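Side-chain contacts in biuret hydrolase (Pseudomonas sp., PDB 6C62), which hydrolyses 1-carboxybiuret to urea-1,3-dicarboxylate and ammonia, a step in the bacterial breakdown of atrazine: residues N36-R41 with P70-N75; F77-V82 with A112-G117; Q105-A110 with L165-D170; W185-T190 with L221-M226. All coordinates share one frame; numbering follows the deposited sequence. Where two conformers were deposited one is given.

All four contacts reach one mixed sheet of the amidase fold. Strand 113-118 lies between 38-41 and 70-74, and strand 165-170 follows 70-74 on its other side. Contact 1 therefore bridges two strands across the one used by contact 2, with centres about 8 Å apart. Contact 1 closes before contact 2 opens; contacts 2 and 3 interlock along the chain, and contact 4 comes last. Helix 102-109 of contact 3 meets helix 216-226 of contact 4; the centres of the two contacts are about 9 Å apart, whereas those of contacts 2 and 4 are about 18 Å apart and do not touch. Contacts 1 and 3 meet where NZ of Lys-74, a probable charge-relay residue, binds Ser-169 OG.

Contact 1: N36-R41 with P70-N75; sequences NAFTCR and PYAVKN
Asn-75 reaches Thr-39 across the width of one intervening strand in the mixed sheet of the amidase fold: strand 113-118 runs between 38-41 and 70-74, and the two flanking segments meet by side chains alone. At the base of Asn-75, CB stands 3.7 Å from Thr-39 OG1. CG, set between backbone N and carbonyl carbon (chi1 75°), is hardly farther from that oxygen. At the tip the amide divides its work. ND2 donates to Thr-39 OG1 over 2.9 Å, almost perfectly straight at 178° and within the amide plane, while OD1 accepts from Gly-87 N, so both ends of the amide fix its rotation. ND2 also passes 3.5 Å from Thr-39 CG2. The Thr-39 hydroxyl has a second, weak hydrogen bond to Gly-117 O, beside the classic beta bulge in which Thr-39 and Cys-40 both face Gly-117. With a valine in place of Thr-39, the Asn-75 N-H would probably lose this acceptor, and the amide would be less firmly set in its rotation. Lys-74, the last residue of the strand and probably part of the charge relay, reaches Ser-150, Ser-151 and Ser-169 through NZ; the Asn-75 side chain is about 9 Å from that of Ser-150. The other touch is apolar: the Phe-38 ring meets the Ala-72 methyl obliquely, with CE2 3.7 Å and CZ 3.8 Å from Ala-72 CB.

Contact 2: F77-V82 with A112-G117; sequences FDIEGV and AVLLGG
Ile-79 packs on Leu-114 inside the beta-alpha-beta connection that leads from strand 70-74 through helix 102-109 to the parallel neighbour 113-118; residues 77-82 are part of the loop before the helix. The apolar contacts come first. One methyl of Leu-114, CD2, is approached by three carbons of Ile-79: CG2 at 3.8 Å, CG1 and CD1 both at 4.1 Å. The Leu-114 side chain leaves its backbone with CG opposite N, and chi1 175° with chi2 69° brings CD2 to this isoleucine. The two side chains cross obliquely, and the three distances set the methyl beside CG2, CG1 and CD1 together. Cutting Ile-79 back to an alanine removes CG1, CG2 and CD1, and is likely to leave Leu-114 CD2 without its packing partner and a gap beside Gly-116 and Gly-117. Val-73 of strand 70-74 and Arg-45 of helix 43-58 also touch Ile-79, which is buried.

The polar bonds serve the backbone. A type II turn runs from Ile-79 to Val-82, closed by Val-82 N donating to Ile-79 O over 2.9 Å, with Gly-81 at its positive-phi corner (phi 82°). Glu-80 N binds the carboxylate of Asp-100, tying the turn to the rest of the loop.

The last kind of contact is side chain on bare backbone. The extended end of Ile-79, CD1, reaches Gly-116 C and Gly-117 N. A beta carbon on Gly-117 would point toward the loop and stand only 4.0 Å from that same Ile-79 CD1.

Contact 3: Q105-A110 with L165-D170; sequences QRLKAA and LSLGSD
Two backbone carbonyls, Met-226 O and Gly-228 O, grip NH1 of Arg-106, the residue next to Leu-107, whose methyl meets Leu-167 on the sheet, while NH2 of the same guanidinium binds Pro-229 O, so the arginine ties helix 102-109 to the end of helix 216-226 and the chain just after it. Between the two segments themselves no hydrogen bond forms; the junction is entirely leucine on leucine.

Leu-107 and Leu-167 meet tip to tip. Leu-107 CD1 lies 3.8 Å from Leu-167 CD1 and 4.0 Å from both Leu-167 CG and Leu-167 CD2, so it sits against the fork of the strand residue and not against a single methyl. Both side chains have CG on the side of the backbone N, opposite the carbonyl carbon (chi1 -72° and -59°), a setting that directs the two ends into the space between helix and strand. The other branch of Leu-107 turns to the start of the strand, where CD2 stands a looser 4.4 Å from Leu-165 CD2. The gap between the backbones is wide, 10.2 Å from Leu-107 CA to Leu-167 CA, which is bridged by these side chains. Met-226 touches both Leu-107 and Leu-167 and helps enclose them, and Tyr-71 lies against Leu-107 and Leu-165.

Farther along the same strand, Ser-169 OG binds NZ of the probable charge-relay Lys-74. A helix laid by its apolar side on the central sheet in this way is characteristic of the layered alpha/beta fold of the amidase family.

Contact 4: W185-T190 with L221-M226; sequences WGLKPT and LAYDAM
Leu-187 sets its CD2 methyl against the root of the Tyr-223 side chain, 3.7 Å from both Tyr-223 CB and Tyr-223 CG and 4.0 Å from Tyr-223 CD1. The methyl thus covers the joint between the ring and its stem, approaching the ring itself obliquely. The tyrosine gets there because its ring leaves the helix opposite the backbone N (chi1 170°), projecting toward the strand. Farther out along the same ring Pro-189 takes over, more loosely, with Pro-189 CB 4.4 Å from Tyr-223 CE1. The two residues, alternate ones in the chain, therefore follow the tyrosine from its stem to its outer half.

This is helix-on-sheet packing within the alpha/beta amidase fold: strand 185-188 runs antiparallel to 208-213, and helix 216-226, which follows that neighbour in the chain, lies against the sheet. Pro-211 of strand 208-213 also touches Leu-187, while Glu-437 and Leu-441 of helix 437-449 pack on Tyr-223 and bury it further.

Polar bonds secure the strand segment outside the apolar patch. The Lys-188 chain folds back at its last two torsions, bringing NZ to Pro-189 O at 3.1 Å. The nitrogen stands above the carbonyl plane, 38° out of it. NZ has a second acceptor in Cys-409 O, so two carbonyls hold it. At the end of the segment, Thr-190 OG1 is hydrogen-bonded to Trp-435 N of the same chain, and Thr-190 also packs on an apolar side chain of a neighbouring subunit.

Contact 1: N36-R41 with P70-N75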
loop_
_atom_site.group_PDB
_atom_site.type_symbol
_atom_site.label_atom_id
_atom_site.label_comp_id
_atom_site.label_asym_id
_atom_site.label_seq_id
_atom_site.Cartn_x
_atom_site.Cartn_y
_atom_site.Cartn_z
ATOM N N ASN A 36 -15.619 -33.647 -12.262
ATOM C CA ASN A 36 -15.509 -32.368 -12.956
ATOM C C ASN A 36 -14.439 -31.444 -12.303
ATOM O O ASN A 36 -14.682 -30.293 -12.047
ATOM C CB ASN A 36 -16.876 -31.667 -13.032
ATOM C CG ASN A 36 -16.878 -30.490 -13.983
ATOM O OD1 ASN A 36 -16.407 -30.613 -15.087
ATOM N ND2 ASN A 36 -17.482 -29.356 -13.577
ATOM N N ALA A 37 -13.279 -32.010 -12.019
ATOM C CA ALA A 37 -12.133 -31.252 -11.502
ATOM C C ALA A 37 -11.342 -30.600 -12.616
ATOM O O ALA A 37 -10.804 -29.522 -12.378
ATOM C CB ALA A 37 -11.228 -32.139 -10.687
ATOM N N PHE A 38 -11.272 -31.175 -13.812
ATOM C CA PHE A 38 -10.460 -30.623 -14.893
ATOM C C PHE A 38 -11.216 -29.742 -15.878
ATOM O O PHE A 38 -12.299 -30.090 -16.299
ATOM C CB PHE A 38 -9.779 -31.730 -15.703
ATOM C CG PHE A 38 -8.548 -32.284 -15.059
ATOM C CD1 PHE A 38 -8.646 -33.161 -14.002
ATOM C CD2 PHE A 38 -7.297 -31.912 -15.522
ATOM C CE1 PHE A 38 -7.510 -33.697 -13.393
ATOM C CE2 PHE A 38 -6.153 -32.418 -14.943
ATOM C CZ PHE A 38 -6.258 -33.324 -13.848
ATOM N N THR A 39 -10.659 -28.621 -16.298
ATOM C CA THR A 39 -11.203 -27.837 -17.381
ATOM C C THR A 39 -10.382 -27.953 -18.626
ATOM O O THR A 39 -10.845 -27.473 -19.695
ATOM C CB THR A 39 -11.303 -26.328 -17.039
ATOM O OG1 THR A 39 -10.042 -25.801 -16.552
ATOM C CG2 THR A 39 -12.361 -26.117 -15.962
ATOM N N CYS A 40 -9.154 -28.469 -18.526
ATOM C CA CYS A 40 -8.347 -28.661 -19.692
ATOM C C CYS A 40 -7.293 -29.723 -19.467
ATOM O O CYS A 40 -6.753 -29.812 -18.376
ATOM C CB CYS A 40 -7.847 -27.312 -20.112
ATOM S SG CYS A 40 -6.176 -26.992 -19.841
ATOM N N ARG A 41 -7.114 -30.601 -20.411
ATOM C CA ARG A 41 -6.158 -31.720 -20.255
ATOM C C ARG A 41 -5.011 -31.498 -21.245
ATOM O O ARG A 41 -5.241 -31.467 -22.450
ATOM C CB ARG A 41 -6.808 -33.055 -20.503
ATOM C CG ARG A 41 -7.955 -33.301 -19.565
ATOM C CD ARG A 41 -8.622 -34.645 -19.855
ATOM N NE ARG A 41 -10.019 -34.649 -19.418
ATOM C CZ ARG A 41 -10.863 -35.692 -19.500
ATOM N NH1 ARG A 41 -10.487 -36.866 -20.025
ATOM N NH2 ARG A 41 -12.121 -35.535 -19.067
ATOM N N PRO A 70 3.082 -36.651 -11.702
ATOM C CA PRO A 70 2.003 -35.854 -12.303
ATOM C C PRO A 70 1.395 -34.804 -11.392
ATOM O O PRO A 70 1.315 -34.993 -10.159
ATOM C CB PRO A 70 0.934 -36.902 -12.596
ATOM C CG PRO A 70 1.626 -38.205 -12.554
ATOM C CD PRO A 70 2.685 -38.051 -11.532
ATOM N N TYR A 71 0.959 -33.696 -11.996
ATOM C CA TYR A 71 0.314 -32.598 -11.246
ATOM C C TYR A 71 -0.622 -31.848 -12.180
ATOM O O TYR A 71 -0.587 -32.045 -13.427
ATOM C CB TYR A 71 1.326 -31.665 -10.590
ATOM C CG TYR A 71 2.028 -30.735 -11.500
ATOM C CD1 TYR A 71 3.032 -31.199 -12.366
ATOM C CD2 TYR A 71 1.723 -29.368 -11.544
ATOM C CE1 TYR A 71 3.707 -30.345 -13.175
ATOM C CE2 TYR A 71 2.419 -28.494 -12.371
ATOM C CZ TYR A 71 3.412 -28.962 -13.172
ATOM O OH TYR A 71 4.101 -28.123 -14.084
ATOM N N ALA A 72 -1.528 -31.125 -11.565
ATOM C CA ALA A 72 -2.397 -30.213 -12.294
ATOM C C ALA A 72 -2.537 -28.914 -11.540
ATOM O O ALA A 72 -2.221 -28.836 -10.327
ATOM C CB ALA A 72 -3.732 -30.860 -12.555
ATOM N N VAL A 73 -3.005 -27.867 -12.233
ATOM C CA VAL A 73 -3.044 -26.510 -11.599
ATOM C C VAL A 73 -4.404 -25.836 -11.739
ATOM O O VAL A 73 -5.072 -25.958 -12.771
ATOM C CB VAL A 73 -1.931 -25.601 -12.195
ATOM C CG1 VAL A 73 -0.571 -26.287 -11.976
ATOM C CG2 VAL A 73 -2.143 -25.322 -13.666
ATOM N N LYS A 74 -4.811 -25.112 -10.705
ATOM C CA LYS A 74 -5.984 -24.260 -10.786
ATOM C C LYS A 74 -5.892 -23.369 -12.025
ATOM O O LYS A 74 -4.796 -22.874 -12.374
ATOM C CB LYS A 74 -6.026 -23.435 -9.514
ATOM C CG LYS A 74 -7.288 -22.628 -9.303
ATOM C CD LYS A 74 -7.174 -21.930 -7.951
ATOM C CE LYS A 74 -8.471 -21.245 -7.583
ATOM N NZ LYS A 74 -8.352 -20.691 -6.207
ATOM N N ASN A 75 -7.010 -23.211 -12.744
ATOM C CA ASN A 75 -6.963 -22.587 -14.060
ATOM C C ASN A 75 -6.803 -21.068 -14.045
ATOM O O ASN A 75 -6.928 -20.440 -15.082
ATOM C CB ASN A 75 -8.082 -23.110 -14.954
ATOM C CG ASN A 75 -9.478 -22.561 -14.638
ATOM O OD1 ASN A 75 -9.635 -21.528 -14.007
ATOM N ND2 ASN A 75 -10.496 -23.302 -15.059
#

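Contact 2: F77-V82 with A112-G117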
loop_
_atom_site.group_PDB
_atom_site.type_symbol
_atom_site.label_atom_id
_atom_site.label_comp_id
_atom_site.label_asym_id
_atom_site.label_seq_id
_atom_site.Cartn_x
_atom_site.Cartn_y
_atom_site.Cartn_z
ATOM N N PHE A 77 -3.699 -20.279 -13.217
ATOM C CA PHE A 77 -2.296 -20.353 -13.533
ATOM C C PHE A 77 -2.142 -20.373 -15.051
ATOM O O PHE A 77 -2.827 -21.160 -15.750
ATOM C CB PHE A 77 -1.569 -21.585 -12.979
ATOM C CG PHE A 77 -1.318 -21.567 -11.498
ATOM C CD1 PHE A 77 -2.295 -21.919 -10.595
ATOM C CD2 PHE A 77 -0.085 -21.168 -10.998
ATOM C CE1 PHE A 77 -2.050 -21.910 -9.197
ATOM C CE2 PHE A 77 0.177 -21.145 -9.651
ATOM C CZ PHE A 77 -0.814 -21.516 -8.722
ATOM N N ASP A 78 -1.228 -19.536 -15.538
ATOM C CA ASP A 78 -0.873 -19.501 -16.991
ATOM C C ASP A 78 -0.165 -20.793 -17.335
ATOM O O ASP A 78 0.777 -21.210 -16.623
ATOM C CB ASP A 78 0.115 -18.362 -17.314
ATOM C CG ASP A 78 -0.539 -16.953 -17.379
ATOM O OD1 ASP A 78 -1.791 -16.806 -17.334
ATOM O OD2 ASP A 78 0.241 -15.954 -17.450
ATOM N N ILE A 79 -0.635 -21.421 -18.393
ATOM C CA ILE A 79 -0.050 -22.609 -18.999
ATOM C C ILE A 79 0.248 -22.180 -20.444
ATOM O O ILE A 79 -0.643 -21.711 -21.169
ATOM C CB ILE A 79 -1.002 -23.810 -18.985
ATOM C CG1 ILE A 79 -1.360 -24.227 -17.572
ATOM C CG2 ILE A 79 -0.343 -24.978 -19.719
ATOM C CD1 ILE A 79 -2.455 -25.268 -17.495
ATOM N N GLU A 80 1.508 -22.289 -20.836
ATOM C CA GLU A 80 1.911 -21.858 -22.161
ATOM C C GLU A 80 1.039 -22.457 -23.254
ATOM O O GLU A 80 0.801 -23.651 -23.237
ATOM C CB GLU A 80 3.377 -22.245 -22.447
ATOM C CG GLU A 80 3.847 -21.772 -23.820
ATOM C CD GLU A 80 5.335 -21.981 -24.039
ATOM O OE1 GLU A 80 6.044 -22.477 -23.121
ATOM O OE2 GLU A 80 5.786 -21.641 -25.171
ATOM N N GLY A 81 0.544 -21.608 -24.164
ATOM C CA GLY A 81 -0.304 -22.042 -25.244
ATOM C C GLY A 81 -1.749 -22.225 -24.931
ATOM O O GLY A 81 -2.512 -22.585 -25.816
ATOM N N VAL A 82 -2.155 -21.967 -23.684
ATOM C CA VAL A 82 -3.536 -22.178 -23.269
ATOM C C VAL A 82 -4.035 -20.830 -22.742
ATOM O O VAL A 82 -3.274 -20.105 -22.067
ATOM C CB VAL A 82 -3.610 -23.224 -22.143
ATOM C CG1 VAL A 82 -5.008 -23.315 -21.564
ATOM C CG2 VAL A 82 -3.055 -24.583 -22.627
ATOM N N ALA A 112 8.499 -32.474 -12.723
ATOM C CA ALA A 112 7.094 -32.795 -12.652
ATOM C C ALA A 112 6.429 -32.663 -14.025
ATOM O O ALA A 112 6.859 -31.900 -14.885
ATOM C CB ALA A 112 6.411 -31.976 -11.587
ATOM N N VAL A 113 5.351 -33.405 -14.187
ATOM C CA VAL A 113 4.631 -33.574 -15.452
ATOM C C VAL A 113 3.216 -33.020 -15.371
ATOM O O VAL A 113 2.347 -33.534 -14.600
ATOM C CB VAL A 113 4.569 -35.085 -15.804
ATOM C CG1 VAL A 113 3.716 -35.335 -17.032
ATOM C CG2 VAL A 113 5.989 -35.613 -16.032
ATOM N N LEU A 114 2.928 -32.019 -16.208
ATOM C CA LEU A 114 1.690 -31.278 -16.103
ATOM C C LEU A 114 0.565 -31.933 -16.889
ATOM O O LEU A 114 0.686 -32.102 -18.112
ATOM C CB LEU A 114 1.890 -29.831 -16.600
ATOM C CG LEU A 114 0.622 -28.972 -16.653
ATOM C CD1 LEU A 114 0.165 -28.685 -15.274
ATOM C CD2 LEU A 114 0.915 -27.677 -17.340
ATOM N N LEU A 115 -0.534 -32.230 -16.205
ATOM C CA LEU A 115 -1.679 -32.875 -16.805
ATOM C C LEU A 115 -2.808 -31.935 -17.188
ATOM O O LEU A 115 -3.658 -32.305 -18.064
ATOM C CB LEU A 115 -2.221 -33.958 -15.883
ATOM C CG LEU A 115 -1.655 -35.341 -16.160
ATOM C CD1 LEU A 115 -0.159 -35.455 -16.321
ATOM C CD2 LEU A 115 -2.046 -36.148 -14.962
ATOM N N GLY A 116 -2.858 -30.742 -16.574
ATOM C CA GLY A 116 -3.737 -29.712 -17.100
ATOM C C GLY A 116 -4.260 -28.729 -16.071
ATOM O O GLY A 116 -3.612 -28.507 -15.026
ATOM N N GLY A 117 -5.388 -28.116 -16.426
ATOM C CA GLY A 117 -5.967 -26.987 -15.671
ATOM C C GLY A 117 -7.236 -27.438 -14.953
ATOM O O GLY A 117 -7.994 -28.263 -15.481
#

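Contact 3: Q105-A110 with L165-D170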
loop_
_atom_site.group_PDB
_atom_site.type_symbol
_atom_site.label_atom_id
_atom_site.label_comp_id
_atom_site.label_asym_id
_atom_site.label_seq_id
_atom_site.Cartn_x
_atom_site.Cartn_y
_atom_site.Cartn_z
ATOM N N GLN A 105 6.782 -23.317 -14.118
ATOM C CA GLN A 105 8.172 -23.428 -14.621
ATOM C C GLN A 105 9.073 -24.118 -13.604
ATOM O O GLN A 105 9.875 -24.960 -13.963
ATOM C CB GLN A 105 8.808 -22.066 -14.945
ATOM C CG GLN A 105 8.092 -21.197 -16.008
ATOM C CD GLN A 105 8.614 -19.729 -16.200
ATOM O OE1 GLN A 105 9.639 -19.269 -15.598
ATOM N NE2 GLN A 105 7.830 -18.956 -16.995
ATOM N N ARG A 106 8.929 -23.772 -12.324
ATOM C CA ARG A 106 9.752 -24.403 -11.266
ATOM C C ARG A 106 9.418 -25.889 -11.042
ATOM O O ARG A 106 10.333 -26.705 -10.831
ATOM C CB ARG A 106 9.706 -23.548 -10.007
ATOM C CG ARG A 106 10.452 -22.253 -10.253
ATOM C CD ARG A 106 10.509 -21.351 -9.071
ATOM N NE ARG A 106 11.064 -20.043 -9.410
ATOM C CZ ARG A 106 11.205 -19.074 -8.502
ATOM N NH1 ARG A 106 10.822 -19.250 -7.244
ATOM N NH2 ARG A 106 11.699 -17.891 -8.849
ATOM N N LEU A 107 8.128 -26.250 -11.140
ATOM C CA LEU A 107 7.747 -27.639 -10.997
ATOM C C LEU A 107 8.271 -28.437 -12.193
ATOM O O LEU A 107 8.760 -29.533 -12.049
ATOM C CB LEU A 107 6.242 -27.826 -10.825
ATOM C CG LEU A 107 5.693 -27.366 -9.444
ATOM C CD1 LEU A 107 4.160 -27.482 -9.452
ATOM C CD2 LEU A 107 6.293 -28.104 -8.286
ATOM N N LYS A 108 8.123 -27.878 -13.385
ATOM C CA LYS A 108 8.663 -28.464 -14.604
ATOM C C LYS A 108 10.205 -28.727 -14.478
ATOM O O LYS A 108 10.649 -29.831 -14.777
ATOM C CB LYS A 108 8.364 -27.587 -15.808
ATOM C CG LYS A 108 9.006 -28.107 -17.055
ATOM C CD LYS A 108 8.601 -27.327 -18.284
ATOM C CE LYS A 108 9.789 -27.115 -19.226
ATOM N NZ LYS A 108 9.769 -27.763 -20.601
ATOM N N ALA A 109 10.960 -27.732 -14.005
ATOM C CA ALA A 109 12.411 -27.851 -13.775
ATOM C C ALA A 109 12.724 -28.942 -12.763
ATOM O O ALA A 109 13.785 -29.513 -12.825
ATOM C CB ALA A 109 13.050 -26.518 -13.311
ATOM N N ALA A 110 11.841 -29.170 -11.782
ATOM C CA ALA A 110 12.031 -30.245 -10.850
ATOM C C ALA A 110 11.601 -31.633 -11.398
ATOM O O ALA A 110 11.726 -32.606 -10.701
ATOM C CB ALA A 110 11.279 -29.939 -9.555
ATOM N N LEU A 165 -0.473 -34.239 -6.642
ATOM C CA LEU A 165 -0.069 -32.864 -6.336
ATOM C C LEU A 165 -0.904 -31.947 -7.195
ATOM O O LEU A 165 -1.135 -32.229 -8.385
ATOM C CB LEU A 165 1.400 -32.684 -6.694
ATOM C CG LEU A 165 1.997 -31.260 -6.692
ATOM C CD1 LEU A 165 2.007 -30.655 -5.289
ATOM C CD2 LEU A 165 3.433 -31.311 -7.207
ATOM N N SER A 166 -1.388 -30.865 -6.598
ATOM C CA SER A 166 -1.932 -29.795 -7.395
ATOM C C SER A 166 -1.528 -28.438 -6.844
ATOM O O SER A 166 -0.989 -28.335 -5.738
ATOM C CB SER A 166 -3.457 -29.895 -7.494
ATOM O OG SER A 166 -4.027 -29.782 -6.212
ATOM N N LEU A 167 -1.738 -27.405 -7.663
ATOM C CA LEU A 167 -1.579 -26.012 -7.210
ATOM C C LEU A 167 -2.905 -25.326 -7.094
ATOM O O LEU A 167 -3.745 -25.492 -7.945
ATOM C CB LEU A 167 -0.657 -25.227 -8.124
ATOM C CG LEU A 167 0.748 -25.732 -8.289
ATOM C CD1 LEU A 167 1.590 -24.699 -9.005
ATOM C CD2 LEU A 167 1.391 -26.105 -6.961
ATOM N N GLY A 168 -3.054 -24.547 -6.029
ATOM C CA GLY A 168 -4.192 -23.687 -5.810
ATOM C C GLY A 168 -3.803 -22.275 -5.421
ATOM O O GLY A 168 -2.611 -21.903 -5.454
ATOM N N SER A 169 -4.838 -21.491 -5.093
ATOM C CA SER A 169 -4.654 -20.172 -4.530
ATOM C C SER A 169 -5.488 -20.065 -3.291
ATOM O O SER A 169 -6.485 -20.777 -3.110
ATOM C CB SER A 169 -4.958 -19.030 -5.524
ATOM O OG SER A 169 -6.339 -18.772 -5.690
ATOM N N ASP A 170 -5.043 -19.179 -2.407
ATOM C CA ASP A 170 -5.671 -18.935 -1.124
ATOM C C ASP A 170 -5.549 -17.446 -0.760
ATOM O O ASP A 170 -4.457 -16.934 -0.493
ATOM C CB ASP A 170 -5.013 -19.849 -0.032
ATOM C CG ASP A 170 -5.805 -19.849 1.306
ATOM O OD1 ASP A 170 -6.179 -18.758 1.772
ATOM O OD2 ASP A 170 -6.023 -20.943 1.899
#

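Contact 4: W185-T190 with L221-M226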
loop_
_atom_site.group_PDB
_atom_site.type_symbol
_atom_site.label_atom_id
_atom_site.label_comp_id
_atom_site.label_asym_id
_atom_site.label_seq_id
_atom_site.Cartn_x
_atom_site.Cartn_y
_atom_site.Cartn_z
ATOM N N TRP A 185 -4.157 -32.793 1.894
ATOM C CA TRP A 185 -3.203 -31.909 2.527
ATOM C C TRP A 185 -3.137 -30.586 1.742
ATOM O O TRP A 185 -3.216 -30.587 0.524
ATOM C CB TRP A 185 -1.793 -32.518 2.582
ATOM C CG TRP A 185 -1.675 -33.659 3.506
ATOM C CD1 TRP A 185 -1.963 -34.994 3.244
ATOM C CD2 TRP A 185 -1.254 -33.607 4.860
ATOM N NE1 TRP A 185 -1.730 -35.756 4.369
ATOM C CE2 TRP A 185 -1.291 -34.932 5.369
ATOM C CE3 TRP A 185 -0.889 -32.570 5.713
ATOM C CZ2 TRP A 185 -0.971 -35.227 6.690
ATOM C CZ3 TRP A 185 -0.569 -32.877 7.011
ATOM C CH2 TRP A 185 -0.596 -34.183 7.479
ATOM N N GLY A 186 -2.983 -29.471 2.448
ATOM C CA GLY A 186 -2.751 -28.186 1.800
ATOM C C GLY A 186 -1.749 -27.353 2.578
ATOM O O GLY A 186 -1.625 -27.494 3.829
ATOM N N LEU A 187 -1.035 -26.494 1.842
ATOM C CA LEU A 187 -0.109 -25.581 2.400
ATOM C C LEU A 187 -0.360 -24.208 1.802
ATOM O O LEU A 187 -0.265 -24.031 0.567
ATOM C CB LEU A 187 1.338 -26.018 2.083
ATOM C CG LEU A 187 2.462 -24.989 2.376
ATOM C CD1 LEU A 187 2.572 -24.713 3.855
ATOM C CD2 LEU A 187 3.800 -25.470 1.809
ATOM N N LYS A 188 -0.666 -23.248 2.658
ATOM C CA LYS A 188 -0.714 -21.830 2.273
ATOM C C LYS A 188 0.536 -21.254 2.859
ATOM O O LYS A 188 0.606 -21.086 4.068
ATOM C CB LYS A 188 -1.931 -21.157 2.852
ATOM C CG LYS A 188 -2.009 -19.701 2.421
ATOM C CD LYS A 188 -2.853 -18.794 3.322
ATOM C CE LYS A 188 -2.306 -18.604 4.707
ATOM N NZ LYS A 188 -1.044 -17.856 4.672
ATOM N N PRO A 189 1.562 -21.021 2.042
ATOM C CA PRO A 189 2.777 -20.470 2.579
ATOM C C PRO A 189 2.604 -19.025 3.074
ATOM O O PRO A 189 1.503 -18.445 3.001
ATOM C CB PRO A 189 3.772 -20.528 1.393
ATOM C CG PRO A 189 3.122 -21.437 0.395
ATOM C CD PRO A 189 1.656 -21.135 0.581
ATOM N N THR A 190 3.662 -18.515 3.664
ATOM C CA THR A 190 3.699 -17.110 4.116
ATOM C C THR A 190 3.352 -16.176 2.935
ATOM O O THR A 190 3.763 -16.411 1.808
ATOM C CB THR A 190 5.098 -16.735 4.607
ATOM O OG1 THR A 190 5.494 -17.615 5.673
ATOM C CG2 THR A 190 5.152 -15.317 5.051
ATOM N N LEU A 221 7.989 -31.375 -0.641
ATOM C CA LEU A 221 8.780 -31.523 -1.887
ATOM C C LEU A 221 8.378 -30.459 -2.908
ATOM O O LEU A 221 9.246 -29.886 -3.544
ATOM C CB LEU A 221 8.587 -32.918 -2.556
ATOM C CG LEU A 221 9.253 -34.068 -1.800
ATOM C CD1 LEU A 221 8.607 -35.360 -2.182
ATOM C CD2 LEU A 221 10.723 -34.140 -2.064
ATOM N N ALA A 222 7.063 -30.210 -3.037
ATOM C CA ALA A 222 6.564 -29.264 -4.046
ATOM C C ALA A 222 6.928 -27.841 -3.628
ATOM O O ALA A 222 7.392 -27.041 -4.424
ATOM C CB ALA A 222 5.074 -29.434 -4.192
ATOM N N TYR A 223 6.708 -27.550 -2.347
ATOM C CA TYR A 223 7.102 -26.264 -1.750
ATOM C C TYR A 223 8.595 -25.988 -1.961
ATOM O O TYR A 223 8.957 -24.943 -2.480
ATOM C CB TYR A 223 6.722 -26.239 -0.285
ATOM C CG TYR A 223 7.263 -25.104 0.531
ATOM C CD1 TYR A 223 7.056 -23.799 0.156
ATOM C CD2 TYR A 223 8.011 -25.342 1.674
ATOM C CE1 TYR A 223 7.571 -22.734 0.920
ATOM C CE2 TYR A 223 8.467 -24.318 2.486
ATOM C CZ TYR A 223 8.271 -22.992 2.069
ATOM O OH TYR A 223 8.778 -21.969 2.798
ATOM N N ASP A 224 9.460 -26.929 -1.635
ATOM C CA ASP A 224 10.926 -26.719 -1.902
ATOM C C ASP A 224 11.280 -26.461 -3.366
ATOM O O ASP A 224 12.003 -25.512 -3.675
ATOM C CB ASP A 224 11.771 -27.857 -1.353
ATOM C CG ASP A 224 11.890 -27.812 0.205
ATOM O OD1 ASP A 224 11.182 -26.949 0.900
ATOM O OD2 ASP A 224 12.652 -28.688 0.737
ATOM N N ALA A 225 10.639 -27.188 -4.263
ATOM C CA ALA A 225 10.824 -26.983 -5.691
ATOM C C ALA A 225 10.411 -25.593 -6.191
ATOM O O ALA A 225 11.045 -25.055 -7.129
ATOM C CB ALA A 225 10.061 -28.078 -6.458
ATOM N N MET A 226 9.380 -25.033 -5.564
ATOM C CA MET A 226 8.780 -23.771 -5.990
ATOM C C MET A 226 9.418 -22.477 -5.363
ATOM O O MET A 226 9.242 -21.378 -5.838
ATOM C CB MET A 226 7.297 -23.836 -5.639
ATOM C CG MET A 226 6.571 -24.774 -6.557
ATOM S SD MET A 226 4.759 -24.591 -6.423
ATOM C CE MET A 226 4.475 -25.255 -4.800
#